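Local structure of CRISPR-associated protein, Cse1 family (Acidimicrobium ferrooxidans, 4H3T) at residues I459-F470 against W487-L498. The protein probably serves as the large Cse1 subunit of a type I-E CRISPR Cascade complex, which helps recognise and bind invading DNA. The protein carries 1 engineered substitution. Residues are numbered along the deposited sequence; the frame is centred on the assembly and turned at random.
Sequences IYGRLDAPYRHF and WAALVEAVARDL. Engineered in segment 459-470: I459 (natural residue Leu).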
ATOM      1  N   ILE A 459     -22.085  -5.072  -9.931  1.00 37.59           N
ATOM      2  CA  ILE A 459     -21.451  -5.029 -11.246  1.00 36.64           C
ATOM      3  C   ILE A 459     -19.914  -4.813 -11.111  1.00 40.45           C
ATOM      4  O   ILE A 459     -19.162  -5.439 -11.829  1.00 38.93           O
ATOM      5  CB  ILE A 459     -22.098  -4.015 -12.219  1.00 39.84           C
ATOM      6  CG1 ILE A 459     -21.670  -4.382 -13.666  1.00 40.11           C
ATOM      7  CG2 ILE A 459     -21.793  -2.544 -11.893  1.00 40.63           C
ATOM      8  CD1 ILE A 459     -22.151  -3.578 -14.773  1.00 42.74           C
ATOM      9  N   TYR A 460     -19.436  -4.006 -10.163  1.00 35.94           N
ATOM     10  CA  TYR A 460     -17.979  -3.870 -10.006  1.00 36.90           C
ATOM     11  C   TYR A 460     -17.334  -5.226  -9.657  1.00 40.39           C
ATOM     12  O   TYR A 460     -16.265  -5.540 -10.185  1.00 38.96           O
ATOM     13  CB  TYR A 460     -17.640  -2.802  -8.939  1.00 38.42           C
ATOM     14  CG  TYR A 460     -17.841  -1.408  -9.467  1.00 39.14           C
ATOM     15  CD1 TYR A 460     -17.125  -0.956 -10.566  1.00 43.39           C
ATOM     16  CD2 TYR A 460     -18.643  -0.487  -8.792  1.00 39.86           C
ATOM     17  CE1 TYR A 460     -17.164   0.374 -10.961  1.00 42.49           C
ATOM     18  CE2 TYR A 460     -18.777   0.831  -9.260  1.00 40.00           C
ATOM     19  CZ  TYR A 460     -18.045   1.234 -10.372  1.00 46.63           C
ATOM     20  OH  TYR A 460     -17.935   2.494 -10.848  1.00 51.27           O
ATOM     21  N   GLY A 461     -18.003  -6.039  -8.818  1.00 37.22           N
ATOM     22  CA  GLY A 461     -17.461  -7.339  -8.444  1.00 39.57           C
ATOM     23  C   GLY A 461     -17.359  -8.230  -9.678  1.00 40.62           C
ATOM     24  O   GLY A 461     -16.363  -8.894  -9.880  1.00 40.64           O
ATOM     25  N   ARG A 462     -18.397  -8.196 -10.541  0.51 38.33           N
ATOM     26  CA  ARG A 462     -18.427  -8.942 -11.803  0.51 39.68           C
ATOM     27  C   ARG A 462     -17.415  -8.434 -12.822  0.51 44.32           C
ATOM     28  O   ARG A 462     -16.951  -9.215 -13.633  0.51 44.90           O
ATOM     29  CB  ARG A 462     -19.826  -8.870 -12.418  0.51 42.86           C
ATOM     30  CG  ARG A 462     -20.820  -9.744 -11.649  0.51 48.21           C
ATOM     31  CD  ARG A 462     -20.838 -11.173 -12.173  0.51 47.08           C
ATOM     32  NE  ARG A 462     -21.562 -11.228 -13.455  0.51 49.82           N
ATOM     33  CZ  ARG A 462     -22.886 -11.234 -13.590  0.51 65.31           C
ATOM     34  NH1 ARG A 462     -23.676 -11.238 -12.520  0.51 60.69           N
ATOM     35  NH2 ARG A 462     -23.432 -11.218 -14.794  0.51 62.26           N
ATOM     36  N   LEU A 463     -17.049  -7.152 -12.788  1.00 40.52           N
ATOM     37  CA  LEU A 463     -16.094  -6.584 -13.770  1.00 40.83           C
ATOM     38  C   LEU A 463     -14.664  -6.661 -13.280  1.00 41.01           C
ATOM     39  O   LEU A 463     -13.750  -6.313 -14.041  1.00 39.80           O
ATOM     40  CB  LEU A 463     -16.478  -5.111 -14.093  1.00 39.17           C
ATOM     41  CG  LEU A 463     -17.781  -4.920 -14.832  1.00 42.69           C
ATOM     42  CD1 LEU A 463     -18.049  -3.451 -15.061  1.00 42.62           C
ATOM     43  CD2 LEU A 463     -17.809  -5.697 -16.186  1.00 44.42           C
ATOM     44  N   ASP A 464     -14.434  -7.200 -12.072  1.00 39.22           N
ATOM     45  CA  ASP A 464     -13.085  -7.193 -11.536  1.00 38.43           C
ATOM     46  C   ASP A 464     -12.128  -8.068 -12.378  1.00 43.30           C
ATOM     47  O   ASP A 464     -11.124  -7.545 -12.856  1.00 41.77           O
ATOM     48  CB  ASP A 464     -13.073  -7.609 -10.061  1.00 39.57           C
ATOM     49  CG  ASP A 464     -11.702  -7.596  -9.403  1.00 46.55           C
ATOM     50  OD1 ASP A 464     -11.058  -6.508  -9.344  1.00 46.61           O
ATOM     51  OD2 ASP A 464     -11.240  -8.638  -9.038  1.00 55.96           O
ATOM     52  N   ALA A 465     -12.415  -9.345 -12.559  1.00 43.29           N
ATOM     53  CA  ALA A 465     -11.500 -10.229 -13.310  1.00 44.80           C
ATOM     54  C   ALA A 465     -11.445  -9.819 -14.803  1.00 47.60           C
ATOM     55  O   ALA A 465     -10.332  -9.596 -15.309  1.00 43.84           O
ATOM     56  CB  ALA A 465     -11.905 -11.699 -13.128  1.00 46.97           C
ATOM     57  N   PRO A 466     -12.586  -9.412 -15.423  1.00 44.62           N
ATOM     58  CA  PRO A 466     -12.517  -8.887 -16.805  1.00 43.40           C
ATOM     59  C   PRO A 466     -11.705  -7.601 -16.943  1.00 43.77           C
ATOM     60  O   PRO A 466     -10.954  -7.482 -17.898  1.00 43.18           O
ATOM     61  CB  PRO A 466     -13.990  -8.627 -17.112  1.00 46.78           C
ATOM     62  CG  PRO A 466     -14.714  -9.584 -16.319  1.00 48.95           C
ATOM     63  CD  PRO A 466     -13.997  -9.658 -15.044  1.00 44.21           C
ATOM     64  N   TYR A 467     -11.806  -6.623 -15.992  1.00 40.80           N
ATOM     65  CA  TYR A 467     -11.010  -5.394 -16.095  1.00 39.13           C
ATOM     66  C   TYR A 467      -9.498  -5.708 -16.004  1.00 41.25           C
ATOM     67  O   TYR A 467      -8.694  -5.193 -16.756  1.00 41.56           O
ATOM     68  CB  TYR A 467     -11.382  -4.368 -14.997  1.00 39.23           C
ATOM     69  CG  TYR A 467     -10.643  -3.083 -15.234  1.00 40.91           C
ATOM     70  CD1 TYR A 467     -11.094  -2.170 -16.194  1.00 42.32           C
ATOM     71  CD2 TYR A 467      -9.362  -2.885 -14.702  1.00 39.64           C
ATOM     72  CE1 TYR A 467     -10.339  -1.066 -16.542  1.00 42.58           C
ATOM     73  CE2 TYR A 467      -8.601  -1.788 -15.057  1.00 40.60           C
ATOM     74  CZ  TYR A 467      -9.118  -0.845 -15.923  1.00 42.95           C
ATOM     75  OH  TYR A 467      -8.323   0.201 -16.316  1.00 41.34           O
ATOM     76  N   ARG A 468      -9.124  -6.554 -15.085  1.00 40.80           N
ATOM     77  CA  ARG A 468      -7.708  -6.902 -14.893  1.00 41.10           C
ATOM     78  C   ARG A 468      -7.092  -7.550 -16.162  1.00 43.24           C
ATOM     79  O   ARG A 468      -5.929  -7.257 -16.519  1.00 45.16           O
ATOM     80  CB  ARG A 468      -7.568  -7.815 -13.683  1.00 40.75           C
ATOM     81  CG  ARG A 468      -7.870  -7.092 -12.327  1.00 41.64           C
ATOM     82  CD  ARG A 468      -7.944  -8.114 -11.209  1.00 39.86           C
ATOM     83  NE  ARG A 468      -8.238  -7.451  -9.944  1.00 41.49           N
ATOM     84  CZ  ARG A 468      -7.361  -6.858  -9.146  1.00 52.47           C
ATOM     85  NH1 ARG A 468      -6.069  -6.886  -9.432  1.00 46.13           N
ATOM     86  NH2 ARG A 468      -7.771  -6.231  -8.053  1.00 56.74           N
ATOM     87  N   HIS A 469      -7.854  -8.436 -16.812  1.00 43.11           N
ATOM     88  CA  HIS A 469      -7.502  -9.090 -18.090  1.00 44.53           C
ATOM     89  C   HIS A 469      -7.395  -8.044 -19.192  1.00 46.69           C
ATOM     90  O   HIS A 469      -6.486  -8.096 -19.997  1.00 41.79           O
ATOM     91  CB  HIS A 469      -8.545 -10.159 -18.492  1.00 48.72           C
ATOM     92  CG  HIS A 469      -8.167 -10.964 -19.705  1.00 57.80           C
ATOM     93  ND1 HIS A 469      -8.970 -10.978 -20.866  1.00 63.01           N
ATOM     94  CD2 HIS A 469      -7.131 -11.831 -19.889  1.00 63.23           C
ATOM     95  CE1 HIS A 469      -8.364 -11.792 -21.724  1.00 63.77           C
ATOM     96  NE2 HIS A 469      -7.258 -12.339 -21.190  1.00 64.24           N
ATOM     97  N   PHE A 470      -8.343  -7.120 -19.255  1.00 43.71           N
ATOM     98  CA  PHE A 470      -8.322  -6.041 -20.237  1.00 44.26           C
ATOM     99  C   PHE A 470      -7.066  -5.160 -20.045  1.00 45.35           C
ATOM    100  O   PHE A 470      -6.348  -4.885 -21.001  1.00 42.29           O
ATOM    101  CB  PHE A 470      -9.638  -5.189 -20.101  1.00 46.34           C
ATOM    102  CG  PHE A 470      -9.546  -3.739 -20.509  1.00 46.54           C
ATOM    103  CD1 PHE A 470      -9.731  -3.356 -21.830  1.00 48.45           C
ATOM    104  CD2 PHE A 470      -9.223  -2.757 -19.573  1.00 45.16           C
ATOM    105  CE1 PHE A 470      -9.542  -2.021 -22.216  1.00 48.98           C
ATOM    106  CE2 PHE A 470      -9.025  -1.448 -19.952  1.00 46.82           C
ATOM    107  CZ  PHE A 470      -9.204  -1.070 -21.266  1.00 46.72           C
ATOM    108  N   TRP A 487     -14.099  -3.958 -24.518  1.00 46.73           N
ATOM    109  CA  TRP A 487     -14.512  -3.656 -23.164  1.00 45.91           C
ATOM    110  C   TRP A 487     -15.990  -3.122 -23.166  1.00 47.42           C
ATOM    111  O   TRP A 487     -16.788  -3.503 -22.309  1.00 44.24           O
ATOM    112  CB  TRP A 487     -13.577  -2.635 -22.542  1.00 44.56           C
ATOM    113  CG  TRP A 487     -13.944  -2.293 -21.126  1.00 43.48           C
ATOM    114  CD1 TRP A 487     -14.365  -1.080 -20.640  1.00 45.25           C
ATOM    115  CD2 TRP A 487     -13.907  -3.182 -20.009  1.00 42.07           C
ATOM    116  NE1 TRP A 487     -14.613  -1.171 -19.293  1.00 42.57           N
ATOM    117  CE2 TRP A 487     -14.295  -2.440 -18.869  1.00 42.72           C
ATOM    118  CE3 TRP A 487     -13.569  -4.540 -19.855  1.00 43.71           C
ATOM    119  CZ2 TRP A 487     -14.390  -3.021 -17.598  1.00 41.38           C
ATOM    120  CZ3 TRP A 487     -13.678  -5.114 -18.595  1.00 43.35           C
ATOM    121  CH2 TRP A 487     -14.064  -4.361 -17.487  1.00 42.78           C
ATOM    122  N   ALA A 488     -16.333  -2.290 -24.152  1.00 45.91           N
ATOM    123  CA  ALA A 488     -17.686  -1.734 -24.261  1.00 46.74           C
ATOM    124  C   ALA A 488     -18.733  -2.857 -24.336  1.00 53.46           C
ATOM    125  O   ALA A 488     -19.740  -2.817 -23.631  1.00 54.57           O
ATOM    126  CB  ALA A 488     -17.811  -0.828 -25.486  1.00 48.87           C
ATOM    127  N   ALA A 489     -18.526  -3.809 -25.233  1.00 52.51           N
ATOM    128  CA  ALA A 489     -19.440  -4.949 -25.376  1.00 53.07           C
ATOM    129  C   ALA A 489     -19.456  -5.842 -24.112  1.00 54.67           C
ATOM    130  O   ALA A 489     -20.511  -6.354 -23.759  1.00 55.04           O
ATOM    131  CB  ALA A 489     -19.066  -5.790 -26.612  1.00 55.03           C
ATOM    132  N   LEU A 490     -18.306  -6.096 -23.469  1.00 50.79           N
ATOM    133  CA  LEU A 490     -18.292  -6.912 -22.242  1.00 48.85           C
ATOM    134  C   LEU A 490     -19.112  -6.228 -21.121  1.00 50.25           C
ATOM    135  O   LEU A 490     -20.004  -6.838 -20.527  1.00 47.44           O
ATOM    136  CB  LEU A 490     -16.837  -7.158 -21.815  1.00 48.05           C
ATOM    137  CG  LEU A 490     -16.642  -8.112 -20.653  1.00 50.73           C
ATOM    138  CD1 LEU A 490     -15.315  -8.876 -20.807  1.00 54.04           C
ATOM    139  CD2 LEU A 490     -16.841  -7.391 -19.268  1.00 48.68           C
ATOM    140  N   VAL A 491     -18.889  -4.945 -20.900  1.00 46.87           N
ATOM    141  CA  VAL A 491     -19.602  -4.246 -19.823  1.00 43.10           C
ATOM    142  C   VAL A 491     -21.112  -4.215 -20.092  1.00 48.11           C
ATOM    143  O   VAL A 491     -21.883  -4.441 -19.164  1.00 43.70           O
ATOM    144  CB  VAL A 491     -19.022  -2.835 -19.609  1.00 44.91           C
ATOM    145  CG1 VAL A 491     -19.894  -2.004 -18.667  1.00 43.77           C
ATOM    146  CG2 VAL A 491     -17.596  -2.901 -19.088  1.00 44.87           C
ATOM    147  N   GLU A 492     -21.524  -3.974 -21.338  1.00 47.65           N
ATOM    148  CA  GLU A 492     -22.958  -3.974 -21.667  1.00 48.94           C
ATOM    149  C   GLU A 492     -23.609  -5.314 -21.380  1.00 50.36           C
ATOM    150  O   GLU A 492     -24.735  -5.337 -20.885  1.00 48.26           O
ATOM    151  CB  GLU A 492     -23.210  -3.679 -23.160  1.00 52.54           C
ATOM    152  CG  GLU A 492     -23.062  -2.236 -23.575  1.00 66.66           C
ATOM    153  CD  GLU A 492     -23.745  -2.031 -24.920  1.00 96.35           C
ATOM    154  OE1 GLU A 492     -23.065  -2.201 -25.963  1.00 96.96           O
ATOM    155  OE2 GLU A 492     -24.992  -1.895 -24.929  1.00 76.13           O
ATOM    156  N   ALA A 493     -22.948  -6.404 -21.805  1.00 49.32           N
ATOM    157  CA  ALA A 493     -23.433  -7.769 -21.592  1.00 49.56           C
ATOM    158  C   ALA A 493     -23.572  -8.070 -20.087  1.00 52.54           C
ATOM    159  O   ALA A 493     -24.599  -8.593 -19.674  1.00 51.72           O
ATOM    160  CB  ALA A 493     -22.524  -8.789 -22.275  1.00 51.67           C
ATOM    161  N   VAL A 494     -22.615  -7.648 -19.259  1.00 48.41           N
ATOM    162  CA  VAL A 494     -22.720  -7.866 -17.819  1.00 44.14           C
ATOM    163  C   VAL A 494     -23.865  -7.008 -17.278  1.00 45.32           C
ATOM    164  O   VAL A 494     -24.708  -7.516 -16.549  1.00 42.67           O
ATOM    165  CB  VAL A 494     -21.381  -7.598 -17.091  1.00 46.04           C
ATOM    166  CG1 VAL A 494     -21.564  -7.654 -15.569  1.00 44.30           C
ATOM    167  CG2 VAL A 494     -20.324  -8.590 -17.556  1.00 47.22           C
ATOM    168  N   ALA A 495     -23.961  -5.748 -17.714  1.00 42.68           N
ATOM    169  CA  ALA A 495     -24.999  -4.838 -17.194  1.00 40.65           C
ATOM    170  C   ALA A 495     -26.402  -5.298 -17.575  1.00 46.63           C
ATOM    171  O   ALA A 495     -27.288  -5.283 -16.722  1.00 44.70           O
ATOM    172  CB  ALA A 495     -24.752  -3.398 -17.676  1.00 40.66           C
ATOM    173  N   ARG A 496     -26.588  -5.825 -18.799  1.00 48.69           N
ATOM    174  CA  ARG A 496     -27.916  -6.337 -19.213  1.00 50.03           C
ATOM    175  C   ARG A 496     -28.286  -7.634 -18.494  1.00 51.98           C
ATOM    176  O   ARG A 496     -29.450  -7.855 -18.223  1.00 52.19           O
ATOM    177  CB  ARG A 496     -27.946  -6.538 -20.732  1.00 51.60           C
ATOM    178  CG  ARG A 496     -27.988  -5.179 -21.442  1.00 61.48           C
ATOM    179  CD  ARG A 496     -27.785  -5.298 -22.974  1.00 60.15           C
ATOM    180  NE  ARG A 496     -28.738  -4.443 -23.696  1.00 88.95           N
ATOM    181  CZ  ARG A 496     -29.913  -4.829 -24.218  1.00121.27           C
ATOM    182  NH1 ARG A 496     -30.321  -6.094 -24.114  1.00109.10           N
ATOM    183  NH2 ARG A 496     -30.685  -3.952 -24.856  1.00115.47           N
ATOM    184  N   ASP A 497     -27.326  -8.490 -18.184  1.00 48.24           N
ATOM    185  CA  ASP A 497     -27.609  -9.695 -17.399  1.00 50.49           C
ATOM    186  C   ASP A 497     -28.121  -9.328 -15.993  1.00 51.43           C
ATOM    187  O   ASP A 497     -29.096  -9.911 -15.491  1.00 49.08           O
ATOM    188  CB  ASP A 497     -26.343 -10.548 -17.274  1.00 54.08           C
ATOM    189  CG  ASP A 497     -26.582 -11.874 -16.610  1.00 72.64           C
ATOM    190  OD1 ASP A 497     -27.368 -12.672 -17.153  1.00 80.35           O
ATOM    191  OD2 ASP A 497     -26.007 -12.107 -15.528  1.00 74.69           O
ATOM    192  N   LEU A 498     -27.439  -8.366 -15.336  1.00 45.90           N
ATOM    193  CA  LEU A 498     -27.899  -7.926 -14.028  1.00 44.53           C
ATOM    194  C   LEU A 498     -29.243  -7.251 -14.122  1.00 47.68           C
ATOM    195  O   LEU A 498     -30.103  -7.492 -13.281  1.00 46.03           O
ATOM    196  CB  LEU A 498     -26.863  -6.947 -13.381  1.00 44.10           C
ATOM    197  CG  LEU A 498     -25.649  -7.618 -12.786  1.00 49.22           C
ATOM    198  CD1 LEU A 498     -24.604  -6.564 -12.404  1.00 48.10           C
ATOM    199  CD2 LEU A 498     -26.033  -8.441 -11.543  1.00 52.02           C
TER
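With CG anti to the backbone N in both W487 (chi1 -179°) and Y467, the indole reaches across to helix 445-473 and the phenol ring turns its edge to the indole face. The two helices run roughly antiparallel in the C-terminal four-helix bundle (397-415, 445-473, 481-504, 511-532), as in Cse1 relatives; their local axes approach to 10.4 Å, and their side chains mesh knobs-into-holes. W487 is one knob, lodged among L463, P466, Y467 and F470. Its edge-to-face pair with Y467 has planes at 82°, Y467 CD1 lying 3.7 Å from W487 CZ2, while V491 CG2 covers the other indole face from its own helix. W487 CG lies over one face of the F470 ring, the two planes oblique. NE1 of W487 and OH of Y467 bond to A405 O and A402 O of helix 397-415, so both rings are also tied to a third helix. Replacing W487 with an alanine would probably open a gap between L463, P466 and F470 and leave the edge of Y467 without its aromatic face. Farther along, I459, an engineered residue, sets CB 3.6 Å from L498 CD1. At the solvent-facing end R462 lays CB against V494 CG1, and in one of its two conformers NH2 forms a salt bridge with D497 OD2. L463 is the reciprocal knob among W487, L490, V491 and V494, its CD2 3.6 Å from L490 CD2.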